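Local coordinates for putative iron-uptake ABC transport system,periplasmic iron-binding protein (Campylobacter jejuni, PDB 3E13) that binds ferric iron in the periplasm and probably delivers it to an ABC transporter for uptake into the cell, at residues I221-Q226 / G289-D294; K120-L125 / D227-H232. All coordinates share one frame; numbering follows the deposited sequence.

Contact 1. Residues I221-Q226 / G289-D294; sequences IIFPNQ and GTFKED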
# COMPACT_ATOMS: atom_id res chain seq x y z
N ILE A 221 13.84 9.07 6.73
CA ILE A 221 12.41 8.89 6.96
C ILE A 221 11.94 9.80 8.07
O ILE A 221 12.50 9.77 9.18
CB ILE A 221 12.10 7.44 7.37
CG1 ILE A 221 12.53 6.49 6.24
CG2 ILE A 221 10.60 7.32 7.77
CD1 ILE A 221 12.30 4.96 6.59
N ILE A 222 10.87 10.52 7.81
CA ILE A 222 10.01 11.07 8.87
C ILE A 222 8.80 10.17 9.00
O ILE A 222 8.04 10.03 8.06
CB ILE A 222 9.55 12.50 8.49
CG1 ILE A 222 10.77 13.43 8.31
CG2 ILE A 222 8.57 13.04 9.47
CD1 ILE A 222 10.52 14.70 7.55
N PHE A 223 8.61 9.57 10.16
CA PHE A 223 7.35 8.90 10.47
C PHE A 223 6.34 9.95 10.94
O PHE A 223 6.51 10.52 12.02
CB PHE A 223 7.60 7.87 11.56
CG PHE A 223 8.40 6.69 11.08
CD1 PHE A 223 9.71 6.51 11.45
CD2 PHE A 223 7.81 5.73 10.27
CE1 PHE A 223 10.45 5.44 10.97
CE2 PHE A 223 8.53 4.64 9.81
CZ PHE A 223 9.86 4.52 10.16
N PRO A 224 5.34 10.32 10.13
CA PRO A 224 4.50 11.42 10.54
C PRO A 224 3.68 11.14 11.79
O PRO A 224 3.31 10.00 12.09
CB PRO A 224 3.63 11.69 9.30
CG PRO A 224 4.47 11.14 8.17
CD PRO A 224 5.02 9.88 8.77
N ASN A 225 3.40 12.22 12.47
CA ASN A 225 2.44 12.29 13.57
C ASN A 225 2.87 11.57 14.85
O ASN A 225 2.01 11.08 15.59
CB ASN A 225 1.05 11.86 13.10
CG ASN A 225 0.44 12.83 12.08
OD1 ASN A 225 0.92 12.92 10.97
ND2 ASN A 225 -0.63 13.54 12.48
N GLN A 226 4.16 11.46 15.07
CA GLN A 226 4.69 10.79 16.26
C GLN A 226 4.27 11.47 17.54
O GLN A 226 4.20 10.80 18.58
CB GLN A 226 6.20 10.66 16.19
CG GLN A 226 6.72 9.75 15.10
CD GLN A 226 6.09 8.42 15.13
OE1 GLN A 226 6.38 7.62 16.05
NE2 GLN A 226 5.16 8.14 14.17
N GLY A 289 13.61 2.04 11.54
CA GLY A 289 13.43 2.51 12.90
C GLY A 289 12.09 2.12 13.50
O GLY A 289 11.21 1.63 12.81
N THR A 290 11.94 2.34 14.80
CA THR A 290 10.68 2.07 15.47
C THR A 290 9.83 3.35 15.38
O THR A 290 10.34 4.48 15.18
CB THR A 290 10.89 1.67 16.93
OG1 THR A 290 11.71 2.65 17.57
CG2 THR A 290 11.62 0.32 17.01
N PHE A 291 8.52 3.19 15.43
CA PHE A 291 7.60 4.31 15.29
C PHE A 291 6.22 3.98 15.83
O PHE A 291 5.85 2.81 15.91
CB PHE A 291 7.49 4.74 13.82
CG PHE A 291 6.92 3.69 12.91
CD1 PHE A 291 5.66 3.82 12.38
CD2 PHE A 291 7.73 2.62 12.47
CE1 PHE A 291 5.15 2.87 11.54
CE2 PHE A 291 7.22 1.66 11.62
CZ PHE A 291 5.92 1.82 11.14
N LYS A 292 5.48 5.03 16.18
CA LYS A 292 4.07 4.91 16.57
C LYS A 292 3.21 4.81 15.33
O LYS A 292 3.36 5.61 14.45
CB LYS A 292 3.65 6.17 17.32
CG LYS A 292 4.18 6.21 18.73
CD LYS A 292 3.80 7.50 19.51
CE LYS A 292 2.42 8.08 19.33
NZ LYS A 292 2.26 9.38 20.08
N GLU A 293 2.30 3.85 15.34
CA GLU A 293 1.34 3.61 14.24
C GLU A 293 -0.04 4.14 14.60
O GLU A 293 -0.48 4.05 15.74
CB GLU A 293 1.17 2.11 14.00
CG GLU A 293 2.43 1.43 13.59
CD GLU A 293 2.28 -0.07 13.41
OE1 GLU A 293 1.13 -0.61 13.42
OE2 GLU A 293 3.33 -0.69 13.21
N ASP A 294 -0.74 4.68 13.62
CA ASP A 294 -2.10 5.05 13.81
C ASP A 294 -2.88 3.78 14.20
O ASP A 294 -2.72 2.70 13.57
CB ASP A 294 -2.65 5.64 12.51
CG ASP A 294 -3.97 6.33 12.67
OD1 ASP A 294 -4.28 7.21 11.77
OD2 ASP A 294 -4.76 6.09 13.61
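Phe223 lays its ring over that of Phe291 in an offset stack, the centroids 4.2 Å apart and the planes only 4° from parallel. The pair joins two parts of a periplasmic solute-binding fold: the turn that follows strand 219-222 and the loop that leaves helix 283-288. The slip between the rings brings Phe223 CE2 to 3.4 Å from Phe291 CD2 and sets the CB of Phe291 over the same face of Phe223, a CH-pi contact. CG2 of Ile221 covers the opposite face, so the Phe223 ring is sandwiched; a flat apolar side chain suits a slot with carbon on both faces. The Phe291 torsion that sets CG between the backbone N and the carbonyl carbon (chi1 63°) puts its ring against Phe223. Around the stack, Phe291 also touches Ile233 and Phe223 touches Ile105, which ties the pair to the neighbouring strands.

Beside the rings, Gln226 uses its amide much as a peptide group would. Its OE1 accepts from Lys292 N at 2.7 Å, nearly straight and on a lone pair, while NE2 gives a hydrogen to Lys292 O at 3.1 Å, in the carbonyl plane. Gripped at both ends by one residue's backbone, the amide is fixed in rotation; glutamine fits because it offers a donor and an acceptor together. The bend at chi2 (-52°) turns this group back toward the loop. Lys292 runs its long chain the other way; NZ is hydrogen-bonded to Asn228 O and also meets Gln226 O at 2.8 Å, from above the carbonyl plane.

Contact 2. Residues K120-L125 / D227-H232; sequences KNYEDL and DNRGTH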
# COMPACT_ATOMS: atom_id res chain seq x y z
N LYS A 120 6.39 17.55 10.61
CA LYS A 120 6.17 16.53 11.63
C LYS A 120 4.87 15.68 11.42
O LYS A 120 4.87 14.52 11.74
CB LYS A 120 6.11 17.20 13.02
CG LYS A 120 7.42 17.82 13.48
CD LYS A 120 8.30 16.77 14.06
CE LYS A 120 9.70 17.31 14.44
NZ LYS A 120 10.58 16.15 14.77
N ASN A 121 3.82 16.29 10.86
CA ASN A 121 2.51 15.69 10.71
C ASN A 121 2.07 15.78 9.25
O ASN A 121 2.57 16.63 8.54
CB ASN A 121 1.50 16.49 11.55
CG ASN A 121 1.89 16.50 13.03
OD1 ASN A 121 2.14 15.45 13.62
ND2 ASN A 121 1.97 17.69 13.64
N TYR A 122 1.15 14.93 8.85
CA TYR A 122 0.57 14.99 7.48
C TYR A 122 0.12 16.38 7.17
O TYR A 122 0.34 16.83 6.04
CB TYR A 122 -0.54 13.94 7.23
CG TYR A 122 0.00 12.54 7.32
CD1 TYR A 122 -0.26 11.74 8.41
CD2 TYR A 122 0.88 12.04 6.34
CE1 TYR A 122 0.28 10.45 8.52
CE2 TYR A 122 1.44 10.76 6.43
CZ TYR A 122 1.10 9.95 7.53
OH TYR A 122 1.69 8.76 7.67
N GLU A 123 -0.45 17.08 8.16
CA GLU A 123 -1.02 18.42 7.97
C GLU A 123 0.03 19.38 7.44
O GLU A 123 -0.25 20.28 6.63
CB GLU A 123 -1.56 18.92 9.32
CG GLU A 123 -1.84 20.40 9.36
CD GLU A 123 -2.35 20.85 10.73
OE1 GLU A 123 -2.02 20.20 11.75
OE2 GLU A 123 -3.04 21.89 10.75
N ASP A 124 1.26 19.18 7.86
CA ASP A 124 2.33 20.11 7.52
C ASP A 124 2.65 20.11 6.01
O ASP A 124 3.16 21.08 5.48
CB ASP A 124 3.57 19.79 8.34
CG ASP A 124 3.37 19.97 9.82
OD1 ASP A 124 2.59 20.88 10.21
OD2 ASP A 124 3.98 19.24 10.69
N LEU A 125 2.39 18.99 5.32
CA LEU A 125 2.63 18.93 3.88
C LEU A 125 1.86 20.00 3.10
O LEU A 125 2.25 20.33 1.97
CB LEU A 125 2.23 17.59 3.31
CG LEU A 125 3.09 16.42 3.80
CD1 LEU A 125 2.32 15.12 3.55
CD2 LEU A 125 4.38 16.40 3.03
N ASP A 227 3.99 12.77 17.49
CA ASP A 227 3.59 13.49 18.71
C ASP A 227 2.12 13.29 19.04
O ASP A 227 1.65 13.77 20.09
CB ASP A 227 3.90 14.99 18.61
CG ASP A 227 5.35 15.29 18.34
OD1 ASP A 227 6.20 14.73 19.03
OD2 ASP A 227 5.71 16.10 17.43
N ASN A 228 1.37 12.59 18.17
CA ASN A 228 -0.06 12.48 18.37
C ASN A 228 -0.54 11.08 17.95
O ASN A 228 -0.19 10.11 18.61
CB ASN A 228 -0.81 13.67 17.73
CG ASN A 228 -0.33 14.01 16.31
OD1 ASN A 228 0.51 14.93 16.09
ND2 ASN A 228 -0.93 13.35 15.36
N ARG A 229 -1.26 10.97 16.83
CA ARG A 229 -1.95 9.73 16.49
C ARG A 229 -1.10 8.63 15.86
O ARG A 229 -1.52 7.47 15.84
CB ARG A 229 -3.15 10.07 15.60
CG ARG A 229 -2.84 10.55 14.19
CD ARG A 229 -4.04 10.61 13.32
NE ARG A 229 -3.81 11.02 11.94
CZ ARG A 229 -4.09 12.19 11.42
NH1 ARG A 229 -4.53 13.19 12.18
NH2 ARG A 229 -3.96 12.36 10.10
N GLY A 230 0.10 8.98 15.39
CA GLY A 230 0.99 8.05 14.71
C GLY A 230 0.78 7.99 13.20
O GLY A 230 -0.12 8.63 12.61
N THR A 231 1.64 7.18 12.60
CA THR A 231 1.82 7.15 11.16
C THR A 231 0.74 6.29 10.49
O THR A 231 0.30 5.26 10.99
CB THR A 231 3.26 6.58 10.94
OG1 THR A 231 4.25 7.55 11.38
CG2 THR A 231 3.51 6.27 9.44
N HIS A 232 0.39 6.71 9.27
CA HIS A 232 -0.54 5.98 8.40
C HIS A 232 0.01 4.62 7.97
O HIS A 232 1.06 4.53 7.39
CB HIS A 232 -0.84 6.81 7.16
CG HIS A 232 -1.85 6.19 6.25
ND1 HIS A 232 -1.58 5.74 4.96
CD2 HIS A 232 -3.15 5.92 6.47
CE1 HIS A 232 -2.69 5.26 4.43
NE2 HIS A 232 -3.66 5.37 5.31
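Tyr122 points its hydroxyl at the backbone of His232, and the two side chains meet at about a right angle. The ring does not stack: Tyr122 OH accepts a hydrogen bond from the backbone N of His232 at 2.9 Å (N-H...O angle 157°). The His232 side chain touches it through CB, 3.2 Å from Tyr122 OH, while the imidazole leads away; Thr231 CG2 lies 3.6 Å from Tyr122 OH. Having CG anti to the carbonyl carbon (chi1 -64°) aims the ring at this loop. The buried hydroxyl is also hydrogen-bonded to Arg104 O. Tyrosine suits the place because its ring fills the apolar side, touching Leu147 and Pro224, while its hydroxyl bridges two backbone groups.

Gly230 O and Thr231 CA lie near the plane of the ring at its edge. The Arg229 guanidinium passes obliquely, its plane 23° from that of the ring, with NH2 4.1 Å from Tyr122 CD1; its extended chain carries the guanidinium alongside the ring to a salt bridge between NH1 and Asp155. At the backbone angles of Gly230, a CB would be jammed against the preceding carbonyl O.

At the other end, Asn121 and Asn228 approach from opposite directions. The turn carrying Tyr122 is held by Asp124 OD2, which accepts from both Lys120 N at 2.9 Å and Asn121 N at 3.0 Å. Loop 227-232 leads into strand 233-241, paired with strand 97-109, and lies beside helix 142-155, which carries the iron ligand Tyr143, in a two-lobed periplasmic binding protein.

How the contacts relate
The chain runs through contact 1 and on into contact 2: residues 221-226 continue as 227-232, and the two centres lie about 8 Å apart. They touch directly, with Pro224 O 2.7 Å from Thr231 OG1 and Asn225 N 2.8 Å from Lys120 O, both probable hydrogen bonds. Loop 227-232 thus lies against both 289-294, through the backbone bonds of Thr231 to Lys292 and Asp294, and 120-125. Neither contact includes an iron ligand. The side chain of His232 in contact 2 is about 7 Å from that of iron-binding Tyr143 and about 12 Å from the ferric ion, while Phe291 of contact 1 lies about 10 Å from iron-binding Tyr199, side chain to side chain.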